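Local coordinates for adhesion and penetration protein autotransporter (PDB 3SYJ), which promotes bacterial adherence to and invasion of host cells by directly binding a host cell structure, and is probably also a serine protease, at residues T411-A416 with I432-A437; V458-D463 with G478-N483; V665-N670 with D688-K693; W800-D805 with I818-A823; Q809-N814 with L853-K858. One frame throughout, in Å; residues are numbered along the deposited sequence.

Contact 1: T411-A416 with I432-A437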
# COMPACT_ATOMS: atom_id res chain seq x y z
N THR A 411 0.14 -12.41 52.72
CA THR A 411 0.35 -13.68 52.02
C THR A 411 0.42 -14.90 52.95
O THR A 411 1.02 -14.84 54.02
CB THR A 411 1.62 -13.62 51.15
OG1 THR A 411 1.46 -12.61 50.15
CG2 THR A 411 1.87 -14.96 50.47
N LEU A 412 -0.20 -15.99 52.53
CA LEU A 412 -0.13 -17.27 53.22
C LEU A 412 0.59 -18.20 52.27
O LEU A 412 0.03 -18.61 51.27
CB LEU A 412 -1.53 -17.82 53.47
CG LEU A 412 -1.89 -18.54 54.77
CD1 LEU A 412 -2.65 -19.83 54.47
CD2 LEU A 412 -0.68 -18.83 55.63
N HIS A 413 1.84 -18.53 52.58
CA HIS A 413 2.61 -19.43 51.73
C HIS A 413 2.46 -20.86 52.25
O HIS A 413 3.13 -21.25 53.19
CB HIS A 413 4.07 -18.97 51.70
CG HIS A 413 4.97 -19.83 50.86
ND1 HIS A 413 4.49 -20.71 49.92
CD2 HIS A 413 6.32 -19.91 50.80
CE1 HIS A 413 5.51 -21.32 49.33
NE2 HIS A 413 6.63 -20.85 49.85
N VAL A 414 1.56 -21.62 51.64
CA VAL A 414 1.28 -22.99 52.09
C VAL A 414 2.38 -23.95 51.65
O VAL A 414 2.67 -24.09 50.46
CB VAL A 414 -0.07 -23.49 51.55
CG1 VAL A 414 -0.32 -24.95 51.97
CG2 VAL A 414 -1.18 -22.60 52.05
N GLN A 415 2.99 -24.62 52.63
CA GLN A 415 4.15 -25.45 52.36
C GLN A 415 4.22 -26.65 53.31
O GLN A 415 5.30 -27.05 53.73
CB GLN A 415 5.42 -24.60 52.49
CG GLN A 415 6.51 -24.93 51.49
CD GLN A 415 7.68 -23.97 51.60
OE1 GLN A 415 8.19 -23.47 50.59
NE2 GLN A 415 8.11 -23.69 52.83
N ALA A 416 3.07 -27.21 53.65
CA ALA A 416 3.04 -28.39 54.51
C ALA A 416 3.36 -29.66 53.72
O ALA A 416 3.53 -29.62 52.50
CB ALA A 416 1.69 -28.50 55.20
N ILE A 432 -0.17 -18.75 48.40
CA ILE A 432 0.73 -19.43 47.47
C ILE A 432 0.69 -20.92 47.79
O ILE A 432 0.86 -21.31 48.94
CB ILE A 432 2.17 -18.91 47.60
CG1 ILE A 432 2.23 -17.41 47.31
CG2 ILE A 432 3.09 -19.68 46.69
CD1 ILE A 432 3.59 -16.78 47.58
N LEU A 433 0.46 -21.74 46.78
CA LEU A 433 0.41 -23.19 46.97
C LEU A 433 1.74 -23.83 46.64
O LEU A 433 2.17 -23.82 45.49
CB LEU A 433 -0.67 -23.81 46.08
CG LEU A 433 -2.08 -23.24 46.24
CD1 LEU A 433 -3.02 -23.94 45.27
CD2 LEU A 433 -2.54 -23.41 47.68
N GLU A 434 2.39 -24.38 47.66
CA GLU A 434 3.60 -25.16 47.45
C GLU A 434 3.72 -26.33 48.43
O GLU A 434 4.76 -26.49 49.08
CB GLU A 434 4.85 -24.26 47.54
CG GLU A 434 6.01 -24.75 46.67
CD GLU A 434 7.29 -23.95 46.83
OE1 GLU A 434 7.26 -22.87 47.45
OE2 GLU A 434 8.34 -24.42 46.33
N GLN A 435 2.67 -27.14 48.55
CA GLN A 435 2.74 -28.34 49.38
C GLN A 435 3.91 -29.18 48.91
O GLN A 435 4.14 -29.29 47.71
CB GLN A 435 1.49 -29.20 49.26
CG GLN A 435 0.35 -28.80 50.15
CD GLN A 435 0.53 -29.22 51.58
OE1 GLN A 435 0.44 -30.40 51.94
NE2 GLN A 435 0.73 -28.24 52.43
N GLN A 436 4.61 -29.78 49.87
CA GLN A 436 5.67 -30.74 49.59
C GLN A 436 5.14 -32.16 49.66
O GLN A 436 4.32 -32.48 50.52
CB GLN A 436 6.79 -30.61 50.62
CG GLN A 436 7.10 -29.21 51.07
CD GLN A 436 7.92 -28.43 50.07
OE1 GLN A 436 7.43 -28.04 49.01
NE2 GLN A 436 9.19 -28.19 50.41
N ALA A 437 5.62 -33.03 48.77
CA ALA A 437 5.30 -34.45 48.84
C ALA A 437 5.76 -35.03 50.17
O ALA A 437 6.75 -34.58 50.73
CB ALA A 437 5.96 -35.19 47.68
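Ile432 lies against His413 and Thr411 on one face of a parallel pair of strands. Its CG2 branch sits 3.7 Å from His413 ND1, while CD1 reaches back to Thr411 CG2 at 3.8 Å; a branched chain of this kind fills the gap between alternate residues of the neighbouring strand. Further along, Glu434 sets its carboxylate at the edge of the imidazole, OE1 lying 3.0 Å from His413 CE1 with the two planes only 20° apart. His413 gets there because its CG is anti to the backbone N (chi1 179°), which carries the ring across toward strand 430-433. Backbone bonds fix these positions: Leu412 O accepts from Ile432 N at 2.9 Å, Val414 N gives to Ile432 O, and Val414 O accepts from Glu434 N. Past the strands the pairing continues, with Gln436 N bonded to Ala416 O at 2.8 Å. Val414 and Leu433 point to the buried face, as beta-branched and aliphatic residues do inside the beta-helix of this passenger domain. Strand 411-414 is flanked by strand 391-394, whose Val392 and Trp394 touch Leu412, and strand 430-433 by strand 455-460, where Leu433 packs on Val458 and Leu460.

Contact 2: V458-D463 with G478-N483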
# COMPACT_ATOMS: atom_id res chain seq x y z
N VAL A 458 -4.93 -16.82 44.39
CA VAL A 458 -4.23 -18.07 44.59
C VAL A 458 -3.12 -18.14 43.56
O VAL A 458 -3.38 -18.02 42.37
CB VAL A 458 -5.17 -19.28 44.42
CG1 VAL A 458 -4.36 -20.54 44.22
CG2 VAL A 458 -6.10 -19.41 45.63
N GLN A 459 -1.89 -18.31 44.03
CA GLN A 459 -0.72 -18.36 43.17
C GLN A 459 -0.09 -19.75 43.23
O GLN A 459 0.11 -20.31 44.31
CB GLN A 459 0.30 -17.29 43.61
CG GLN A 459 1.66 -17.36 42.94
CD GLN A 459 2.63 -16.35 43.54
OE1 GLN A 459 2.30 -15.18 43.70
NE2 GLN A 459 3.84 -16.81 43.87
N LEU A 460 0.21 -20.31 42.06
CA LEU A 460 0.75 -21.66 41.98
C LEU A 460 2.28 -21.63 41.95
O LEU A 460 2.88 -21.04 41.05
CB LEU A 460 0.23 -22.39 40.73
CG LEU A 460 -1.29 -22.40 40.51
CD1 LEU A 460 -1.66 -23.29 39.32
CD2 LEU A 460 -2.00 -22.85 41.77
N ASN A 461 2.90 -22.28 42.93
CA ASN A 461 4.35 -22.41 42.93
C ASN A 461 4.81 -23.84 42.69
O ASN A 461 5.95 -24.18 42.95
CB ASN A 461 4.96 -21.88 44.23
CG ASN A 461 5.23 -20.38 44.17
OD1 ASN A 461 6.07 -19.87 44.90
ND2 ASN A 461 4.51 -19.68 43.30
N ASP A 462 3.91 -24.68 42.17
CA ASP A 462 4.22 -26.07 41.89
C ASP A 462 3.09 -26.72 41.11
O ASP A 462 1.99 -26.16 40.99
CB ASP A 462 4.48 -26.84 43.19
CG ASP A 462 5.13 -28.21 42.96
OD1 ASP A 462 5.57 -28.51 41.83
OD2 ASP A 462 5.19 -29.00 43.93
N ASP A 463 3.35 -27.91 40.56
CA ASP A 463 2.32 -28.66 39.86
C ASP A 463 1.60 -29.61 40.81
O ASP A 463 2.06 -29.86 41.93
CB ASP A 463 2.90 -29.45 38.69
CG ASP A 463 3.61 -28.56 37.69
OD1 ASP A 463 3.04 -27.51 37.30
OD2 ASP A 463 4.73 -28.91 37.27
N GLY A 478 -12.07 -13.98 42.32
CA GLY A 478 -10.72 -13.60 42.70
C GLY A 478 -9.74 -14.04 41.62
O GLY A 478 -10.16 -14.45 40.53
N ARG A 479 -8.44 -13.98 41.92
CA ARG A 479 -7.42 -14.28 40.91
C ARG A 479 -6.76 -15.62 41.12
O ARG A 479 -6.21 -15.90 42.19
CB ARG A 479 -6.33 -13.19 40.86
CG ARG A 479 -6.73 -11.95 40.06
CD ARG A 479 -5.71 -10.81 40.18
NE ARG A 479 -6.39 -9.53 40.34
CZ ARG A 479 -7.01 -8.89 39.36
NH1 ARG A 479 -7.03 -9.40 38.14
NH2 ARG A 479 -7.61 -7.73 39.58
N LEU A 480 -6.82 -16.47 40.11
CA LEU A 480 -6.00 -17.67 40.07
C LEU A 480 -4.80 -17.33 39.19
O LEU A 480 -4.93 -17.19 37.97
CB LEU A 480 -6.78 -18.85 39.48
CG LEU A 480 -5.94 -20.10 39.16
CD1 LEU A 480 -5.21 -20.58 40.40
CD2 LEU A 480 -6.79 -21.22 38.56
N ASP A 481 -3.65 -17.14 39.83
CA ASP A 481 -2.41 -16.82 39.11
C ASP A 481 -1.61 -18.09 38.86
O ASP A 481 -0.97 -18.63 39.77
CB ASP A 481 -1.57 -15.81 39.90
CG ASP A 481 -0.18 -15.60 39.30
OD1 ASP A 481 -0.02 -15.79 38.08
OD2 ASP A 481 0.75 -15.23 40.06
N LEU A 482 -1.66 -18.56 37.62
CA LEU A 482 -0.99 -19.78 37.21
C LEU A 482 0.53 -19.70 37.36
O LEU A 482 1.22 -20.72 37.40
CB LEU A 482 -1.34 -20.09 35.76
CG LEU A 482 -2.84 -20.26 35.50
CD1 LEU A 482 -3.04 -20.62 34.06
CD2 LEU A 482 -3.40 -21.34 36.41
N ASN A 483 1.05 -18.48 37.41
CA ASN A 483 2.46 -18.26 37.67
C ASN A 483 3.34 -19.21 36.88
O ASN A 483 4.22 -19.86 37.45
CB ASN A 483 2.73 -18.41 39.17
CG ASN A 483 4.17 -18.08 39.53
OD1 ASN A 483 4.85 -17.34 38.82
ND2 ASN A 483 4.64 -18.63 40.65
O HOH W 1 0.33 -13.92 42.12
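Leu480 and Val458 meet on the buried face of two almost exactly parallel strands, CD1 of Leu480 coming within 3.9 Å of CG1 of Val458. Leu460 extends the layer: its CD2 faces Leu480 CD1, and its CD1 runs alongside Leu482 CD2 at 3.9 Å, the two leucines pointing the same way. Leu487 touches all three leucines, so aliphatic chains without polar ends suit this side. Regular backbone bonds link the strands: Val458 N gives to Arg479 O at 2.7 Å, Val458 O accepts from Asp481 N, and Leu460 N gives to Asp481 O at 3.1 Å. The strands are successive rungs of the right-handed beta-helix usual in autotransporter passenger domains, in which a parallel face continues from coil to coil with one side turned to the core. The other side is looser and polar. Gln459 and Asp481 stand side by side with their flat ends 72° apart and meet through a water, which donates to Gln459 OE1 at 2.8 Å and to Asp481 OD2 at 2.5 Å; Lys430 also bonds the glutamine oxygen. Asp481 OD1 accepts from Asn483 N, an Asx turn that carries the chain out of the strand, and takes a second bond from His504 N. Asn483 has positive phi, a conformation asparagine tolerates well, and its ND2 gives to Leu460 O at 3.0 Å from above the carbonyl plane, while its OD1 bonds Asn505.

Contact 3: V665-N670 with D688-K693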
# COMPACT_ATOMS: atom_id res chain seq x y z
N VAL A 665 -28.13 -11.70 13.25
CA VAL A 665 -28.87 -11.06 12.18
C VAL A 665 -30.27 -10.64 12.63
O VAL A 665 -31.06 -11.47 13.08
CB VAL A 665 -29.01 -12.00 10.95
CG1 VAL A 665 -29.81 -11.32 9.85
CG2 VAL A 665 -27.64 -12.43 10.44
N PRO A 666 -30.59 -9.34 12.51
CA PRO A 666 -31.93 -8.87 12.87
C PRO A 666 -33.01 -9.54 12.02
O PRO A 666 -32.78 -9.78 10.84
CB PRO A 666 -31.87 -7.38 12.57
CG PRO A 666 -30.43 -7.03 12.64
CD PRO A 666 -29.71 -8.23 12.12
N ASN A 667 -34.15 -9.84 12.63
CA ASN A 667 -35.30 -10.42 11.92
C ASN A 667 -35.09 -11.85 11.44
O ASN A 667 -35.78 -12.31 10.53
CB ASN A 667 -35.74 -9.52 10.77
CG ASN A 667 -36.27 -8.20 11.26
OD1 ASN A 667 -35.71 -7.14 10.97
ND2 ASN A 667 -37.35 -8.25 12.04
N GLN A 668 -34.13 -12.53 12.04
CA GLN A 668 -33.95 -13.96 11.83
C GLN A 668 -33.77 -14.62 13.18
O GLN A 668 -33.68 -13.94 14.20
CB GLN A 668 -32.70 -14.23 11.00
CG GLN A 668 -32.73 -13.62 9.62
CD GLN A 668 -31.56 -14.07 8.77
OE1 GLN A 668 -30.57 -14.62 9.28
NE2 GLN A 668 -31.66 -13.84 7.47
N GLN A 669 -33.71 -15.94 13.18
CA GLN A 669 -33.36 -16.66 14.39
C GLN A 669 -31.85 -16.73 14.48
O GLN A 669 -31.17 -16.92 13.48
CB GLN A 669 -33.96 -18.07 14.39
CG GLN A 669 -35.48 -18.07 14.48
CD GLN A 669 -36.04 -19.41 14.91
OE1 GLN A 669 -35.43 -20.46 14.67
NE2 GLN A 669 -37.20 -19.38 15.55
N ASN A 670 -31.34 -16.57 15.69
CA ASN A 670 -29.93 -16.77 15.96
C ASN A 670 -29.81 -17.70 17.16
O ASN A 670 -30.67 -17.69 18.04
CB ASN A 670 -29.24 -15.44 16.26
CG ASN A 670 -29.54 -14.39 15.22
OD1 ASN A 670 -28.77 -14.17 14.29
ND2 ASN A 670 -30.68 -13.73 15.36
N ASP A 688 -35.73 -15.84 18.01
CA ASP A 688 -36.07 -14.80 17.05
C ASP A 688 -35.61 -13.44 17.53
O ASP A 688 -35.85 -13.05 18.68
CB ASP A 688 -37.58 -14.77 16.81
CG ASP A 688 -37.95 -15.33 15.47
OD1 ASP A 688 -38.87 -16.18 15.41
OD2 ASP A 688 -37.32 -14.93 14.47
N LEU A 689 -34.94 -12.71 16.64
CA LEU A 689 -34.53 -11.34 16.92
C LEU A 689 -35.42 -10.38 16.14
O LEU A 689 -35.04 -9.92 15.06
CB LEU A 689 -33.06 -11.15 16.53
CG LEU A 689 -32.44 -9.77 16.79
CD1 LEU A 689 -32.72 -9.30 18.21
CD2 LEU A 689 -30.93 -9.79 16.51
N THR A 690 -36.60 -10.09 16.68
CA THR A 690 -37.59 -9.31 15.94
C THR A 690 -38.02 -8.02 16.65
O THR A 690 -38.55 -7.11 16.01
CB THR A 690 -38.82 -10.16 15.61
OG1 THR A 690 -39.32 -10.76 16.81
CG2 THR A 690 -38.46 -11.27 14.64
N ASP A 691 -37.80 -7.93 17.95
CA ASP A 691 -38.18 -6.73 18.69
C ASP A 691 -37.22 -5.58 18.40
O ASP A 691 -36.01 -5.74 18.47
CB ASP A 691 -38.25 -7.00 20.20
CG ASP A 691 -38.88 -5.84 20.97
OD1 ASP A 691 -38.60 -4.67 20.64
OD2 ASP A 691 -39.65 -6.10 21.92
N THR A 692 -37.80 -4.43 18.07
CA THR A 692 -37.05 -3.22 17.73
C THR A 692 -36.15 -2.78 18.88
O THR A 692 -35.00 -2.38 18.67
CB THR A 692 -38.03 -2.07 17.38
OG1 THR A 692 -38.90 -2.49 16.32
CG2 THR A 692 -37.29 -0.81 16.95
N LYS A 693 -36.68 -2.87 20.10
CA LYS A 693 -35.96 -2.44 21.29
C LYS A 693 -34.75 -3.33 21.51
O LYS A 693 -33.66 -2.85 21.85
CB LYS A 693 -36.89 -2.51 22.50
CG LYS A 693 -36.24 -2.17 23.83
CD LYS A 693 -35.95 -0.68 23.95
CE LYS A 693 -35.70 -0.28 25.41
NZ LYS A 693 -36.91 -0.46 26.29
O HOH W 2 -38.22 -6.15 13.58
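Leu689 and the turn Val665-Gln668 are joined by two backbone hydrogen bonds, Asn667 N to Leu689 O at 2.6 Å and Leu689 N to Gln668 O at 3.0 Å. A water adds a third link, accepting from Asn667 ND2 at 2.7 Å and donating to Thr690 O. The amide of Asn670 pins the turn from within: OD1 accepts from Val665 N and ND2 gives to Val665 O, the latter in the amide plane. Asp691 OD1 N-caps helix 692-697 by accepting from Lys693 N. The apolar part belongs to Leu689. With its CG anti to the backbone N (chi1 -178°), CD2 reaches Pro666 CA at 3.9 Å, and Val694 and Ile695 cover the same side chain, as befits the buried leucine of an otherwise exposed segment. Pro666 and Asn667 occupy the central places of a type II turn, where proline fits the first and asparagine accepts the positive phi of the second. Gln669 and Asp688 form a non-hydrogen-bonded antiparallel backbone pair; their side chains touch, Gln669 CG to Asp688 OD2 at 3.6 Å. The pair closes the base of a beta-hairpin, strands 669-675 and 682-688, cross-linked by the Cys673-Cys684 disulfide and inserted in a beta-solenoid.

Contact 4: W800-D805 with I818-A823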
# COMPACT_ATOMS: atom_id res chain seq x y z
N TRP A 800 -21.77 -2.67 -9.81
CA TRP A 800 -20.36 -2.44 -9.52
C TRP A 800 -19.86 -1.19 -10.23
O TRP A 800 -19.94 -1.09 -11.45
CB TRP A 800 -19.54 -3.66 -9.94
CG TRP A 800 -18.07 -3.48 -9.78
CD1 TRP A 800 -17.43 -2.70 -8.87
CD2 TRP A 800 -17.04 -4.12 -10.55
NE1 TRP A 800 -16.07 -2.80 -9.02
CE2 TRP A 800 -15.80 -3.67 -10.05
CE3 TRP A 800 -17.05 -5.02 -11.62
CZ2 TRP A 800 -14.58 -4.09 -10.58
CZ3 TRP A 800 -15.83 -5.44 -12.14
CH2 TRP A 800 -14.62 -4.98 -11.62
N THR A 801 -19.37 -0.23 -9.45
CA THR A 801 -18.77 0.97 -10.02
C THR A 801 -17.24 0.90 -9.96
O THR A 801 -16.63 1.13 -8.91
CB THR A 801 -19.26 2.25 -9.32
OG1 THR A 801 -20.65 2.44 -9.61
CG2 THR A 801 -18.49 3.47 -9.82
N MET A 802 -16.64 0.58 -11.10
CA MET A 802 -15.20 0.45 -11.22
C MET A 802 -14.50 1.76 -10.89
O MET A 802 -14.95 2.82 -11.32
CB MET A 802 -14.86 0.04 -12.65
CG MET A 802 -13.68 -0.89 -12.79
SD MET A 802 -13.54 -1.42 -14.51
CE MET A 802 -15.23 -1.91 -14.81
N PRO A 803 -13.41 1.70 -10.12
CA PRO A 803 -12.67 2.89 -9.70
C PRO A 803 -11.53 3.25 -10.65
O PRO A 803 -11.11 4.41 -10.70
CB PRO A 803 -12.08 2.48 -8.34
CG PRO A 803 -12.46 1.01 -8.14
CD PRO A 803 -12.88 0.49 -9.47
N SER A 804 -11.04 2.26 -11.39
CA SER A 804 -9.90 2.43 -12.29
C SER A 804 -9.77 1.24 -13.24
O SER A 804 -10.54 0.29 -13.17
CB SER A 804 -8.61 2.57 -11.47
OG SER A 804 -8.35 1.39 -10.73
N ASP A 805 -8.79 1.30 -14.14
CA ASP A 805 -8.51 0.19 -15.05
C ASP A 805 -8.48 -1.12 -14.26
O ASP A 805 -7.93 -1.19 -13.17
CB ASP A 805 -7.17 0.38 -15.77
CG ASP A 805 -7.29 1.30 -16.97
OD1 ASP A 805 -8.33 1.97 -17.12
OD2 ASP A 805 -6.33 1.34 -17.77
N ILE A 818 -22.51 -3.01 -14.54
CA ILE A 818 -21.17 -2.52 -14.28
C ILE A 818 -21.00 -1.12 -14.83
O ILE A 818 -21.11 -0.90 -16.03
CB ILE A 818 -20.10 -3.42 -14.93
CG1 ILE A 818 -20.15 -4.83 -14.35
CG2 ILE A 818 -18.72 -2.80 -14.75
CD1 ILE A 818 -19.14 -5.77 -14.95
N THR A 819 -20.75 -0.16 -13.94
CA THR A 819 -20.43 1.20 -14.36
C THR A 819 -18.92 1.35 -14.47
O THR A 819 -18.20 1.27 -13.47
CB THR A 819 -20.98 2.21 -13.36
OG1 THR A 819 -22.37 1.93 -13.12
CG2 THR A 819 -20.84 3.62 -13.90
N LEU A 820 -18.44 1.58 -15.69
CA LEU A 820 -17.01 1.55 -15.97
C LEU A 820 -16.25 2.72 -15.35
O LEU A 820 -15.03 2.65 -15.18
CB LEU A 820 -16.77 1.53 -17.49
CG LEU A 820 -17.20 0.29 -18.27
CD1 LEU A 820 -16.82 0.42 -19.73
CD2 LEU A 820 -16.58 -0.96 -17.69
N ASN A 821 -16.97 3.78 -15.02
CA ASN A 821 -16.34 5.00 -14.54
C ASN A 821 -17.17 5.70 -13.47
O ASN A 821 -18.39 5.85 -13.60
CB ASN A 821 -16.08 5.96 -15.71
CG ASN A 821 -15.04 7.03 -15.38
OD1 ASN A 821 -15.25 7.87 -14.50
ND2 ASN A 821 -13.92 7.00 -16.09
N SER A 822 -16.49 6.14 -12.42
CA SER A 822 -17.14 6.81 -11.29
C SER A 822 -17.79 8.14 -11.66
O SER A 822 -18.57 8.70 -10.89
CB SER A 822 -16.13 7.02 -10.16
OG SER A 822 -15.12 7.95 -10.55
N ALA A 823 -17.47 8.64 -12.85
CA ALA A 823 -17.98 9.93 -13.28
C ALA A 823 -19.37 9.81 -13.91
O ALA A 823 -20.00 10.81 -14.24
CB ALA A 823 -17.02 10.58 -14.26
O HOH W 3 -13.87 5.64 -11.83
O HOH W 4 -12.75 7.27 -9.99
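Met802 brings its methyl between Ile818 and Leu820, CE lying 3.6 Å from Ile818 CG2 and 3.3 Å from Leu820 CD2, the second tighter than usual for two carbons. A bend at its last torsion (chi3 -49°) turns the methyl there, and the long unbranched thioether can set it between two branched side chains in a core where Leu853 adds a further wall. Trp800 is the other apolar partner: its CE3 meets Ile818 CD1 at 4.0 Å, the two side chains running the same way, while NE1 is satisfied by His783 O and Phe781 packs against the ring. The backbone bonds are those of a parallel pair, Thr819 N to Trp800 O at 2.8 Å and Met802 N to Thr819 O at 2.9 Å. These strands are consecutive coils of the passenger's beta-helix: Trp800 over Ile818 lines the interior, and the like pair Thr801 over Thr819 stacks on the opposite face, where beta-branched threonine favours the extended backbone. Thr819 OG1 bonds onward to Gln866, on the following coil. Beyond the strands the chains part and water mediates: one molecule accepts from Ser822 N at 2.7 Å and donates to Met802 O at 3.1 Å. A second water lies 2.5 Å from Ser822 OG and gives a weak bond to Pro803 O. Asn821 shapes the bend with an Asx turn, OD1 taking Ala823 N on a lone pair in the carbonyl plane, and its ND2 gives to Arg849 O and Asp877 OD1.

Contact 5: Q809-N814 with L853-K858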
# COMPACT_ATOMS: atom_id res chain seq x y z
N GLN A 809 -10.39 -12.37 -15.44
CA GLN A 809 -10.31 -13.48 -16.31
C GLN A 809 -11.63 -13.90 -16.91
O GLN A 809 -11.94 -13.57 -18.03
CB GLN A 809 -9.78 -14.67 -15.54
CG GLN A 809 -9.29 -15.80 -16.34
CD GLN A 809 -8.37 -15.41 -17.43
OE1 GLN A 809 -7.56 -14.52 -17.30
NE2 GLN A 809 -8.47 -16.10 -18.50
N ASN A 810 -12.42 -14.61 -16.15
CA ASN A 810 -13.80 -14.86 -16.47
C ASN A 810 -14.70 -13.98 -15.63
O ASN A 810 -14.38 -13.66 -14.52
CB ASN A 810 -14.13 -16.34 -16.29
CG ASN A 810 -13.16 -17.25 -17.01
OD1 ASN A 810 -13.02 -17.22 -18.21
ND2 ASN A 810 -12.49 -18.06 -16.26
N LEU A 811 -15.81 -13.58 -16.21
CA LEU A 811 -16.75 -12.72 -15.58
C LEU A 811 -18.13 -13.14 -16.01
O LEU A 811 -18.37 -13.32 -17.16
CB LEU A 811 -16.49 -11.28 -16.00
CG LEU A 811 -17.53 -10.21 -15.74
CD1 LEU A 811 -17.72 -10.01 -14.33
CD2 LEU A 811 -17.16 -8.91 -16.40
N THR A 812 -19.03 -13.30 -15.07
CA THR A 812 -20.38 -13.75 -15.36
C THR A 812 -21.40 -12.74 -14.85
O THR A 812 -21.40 -12.40 -13.67
CB THR A 812 -20.66 -15.12 -14.72
OG1 THR A 812 -19.85 -16.11 -15.35
CG2 THR A 812 -22.13 -15.49 -14.89
N LEU A 813 -22.26 -12.26 -15.74
CA LEU A 813 -23.28 -11.30 -15.36
C LEU A 813 -24.64 -11.95 -15.31
O LEU A 813 -24.93 -12.85 -16.09
CB LEU A 813 -23.32 -10.13 -16.33
CG LEU A 813 -22.10 -9.22 -16.32
CD1 LEU A 813 -22.43 -7.91 -16.99
CD2 LEU A 813 -21.66 -9.00 -14.88
N ASN A 814 -25.48 -11.48 -14.41
CA ASN A 814 -26.85 -11.93 -14.31
C ASN A 814 -27.68 -10.85 -13.65
O ASN A 814 -27.60 -10.65 -12.43
CB ASN A 814 -26.93 -13.23 -13.50
CG ASN A 814 -28.32 -13.51 -12.96
OD1 ASN A 814 -29.31 -12.97 -13.44
ND2 ASN A 814 -28.40 -14.38 -11.95
N LEU A 853 -12.22 -1.88 -18.79
CA LEU A 853 -12.36 -3.19 -18.16
C LEU A 853 -11.93 -4.25 -19.16
O LEU A 853 -12.50 -4.36 -20.24
CB LEU A 853 -13.80 -3.42 -17.71
CG LEU A 853 -14.17 -4.84 -17.25
CD1 LEU A 853 -13.25 -5.33 -16.13
CD2 LEU A 853 -15.63 -4.89 -16.83
N THR A 854 -10.91 -5.02 -18.80
CA THR A 854 -10.42 -6.10 -19.65
C THR A 854 -10.88 -7.44 -19.10
O THR A 854 -10.69 -7.72 -17.92
CB THR A 854 -8.88 -6.10 -19.71
OG1 THR A 854 -8.41 -4.86 -20.24
CG2 THR A 854 -8.37 -7.25 -20.57
N VAL A 855 -11.50 -8.25 -19.96
CA VAL A 855 -11.92 -9.60 -19.58
C VAL A 855 -11.16 -10.66 -20.38
O VAL A 855 -11.68 -11.19 -21.36
CB VAL A 855 -13.43 -9.80 -19.79
CG1 VAL A 855 -13.86 -11.17 -19.24
CG2 VAL A 855 -14.21 -8.68 -19.12
N ASN A 856 -9.94 -10.96 -19.94
CA ASN A 856 -9.05 -11.88 -20.65
C ASN A 856 -9.65 -13.25 -20.92
O ASN A 856 -9.27 -13.92 -21.88
CB ASN A 856 -7.74 -12.04 -19.89
CG ASN A 856 -6.89 -10.77 -19.91
OD1 ASN A 856 -6.32 -10.38 -18.89
ND2 ASN A 856 -6.81 -10.13 -21.08
N GLY A 857 -10.58 -13.67 -20.07
CA GLY A 857 -11.16 -15.00 -20.18
C GLY A 857 -12.54 -14.94 -20.80
O GLY A 857 -12.77 -14.16 -21.71
N LYS A 858 -13.46 -15.76 -20.29
CA LYS A 858 -14.82 -15.78 -20.82
C LYS A 858 -15.76 -14.85 -20.07
O LYS A 858 -15.96 -14.99 -18.86
CB LYS A 858 -15.39 -17.20 -20.81
CG LYS A 858 -16.86 -17.27 -21.19
CD LYS A 858 -17.42 -18.69 -21.08
CE LYS A 858 -16.96 -19.55 -22.25
NZ LYS A 858 -17.39 -20.98 -22.09
O HOH W 5 -17.99 -16.33 -17.44
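Leu811 lays its CD2 methyl across Val855, 4.0 Å from CG2, the two side chains crossing at about a right angle. Chi1 of Leu811 (166°) puts CG opposite the backbone N and directs the branch inward, where the same CD2 also faces Leu853 CD2 at 4.3 Å. Compact aliphatic residues suit this inner side, which Leu879 and Leu881 continue through their contacts with Leu853 and Val855. A polar set holds the chains on the outer side. Asn810 OD1 accepts from Lys858 N at 2.6 Å, in the carbonyl plane on a lone pair and nearly straight at hydrogen (170°), and its ND2 has a weak bond to Thr791 O. Leu811 N then gives to Lys858 O at 3.0 Å. The residues between strands 852-855 and 859-860 form a corner of the beta-helix, stacked on the corner at Gln809 of the preceding coil, and the asparagine side chain ties one bend to the other. Gly857 is apt because a CB here would point at segment 809-814 and run into Asn810 OD1; Gln809 NE2 also lies 3.4 Å from Gly857 CA, whereas the main-chain approach of Gln809 O to this glycine is too short to be trusted. Lys858 is exposed, and its CB touches Asn810 OD1 while the rest of its chain leads off. Its carbonyl oxygen also takes a water, 2.8 Å away, which lies 2.8 Å from Thr812 OG1.

In the fold
The contacts follow the long axis of the passenger domain. Contacts 1 and 2 come first, their centres about 11 Å apart, on adjacent rungs: strands 430-433 and 455-460 are neighbours, probably hydrogen-bonded through Leu433 N to Gln459 O and Leu433 O to Asn461 N. Contact 3 lies about 43 Å from contact 2, centre to centre, in a hairpin and helix insertion. Contacts 4 and 5 lie farther along, their centres about 71 Å from that of contact 1 and about 15 Å from each other. Their segments alternate in the chain, and Ile818 packs against Leu811 and Leu853, joining two faces through one core. Parallel coil-on-coil stacking thus recurs at contacts 1, 2, 4 and 5 along the beta-helical rod of this adhesin.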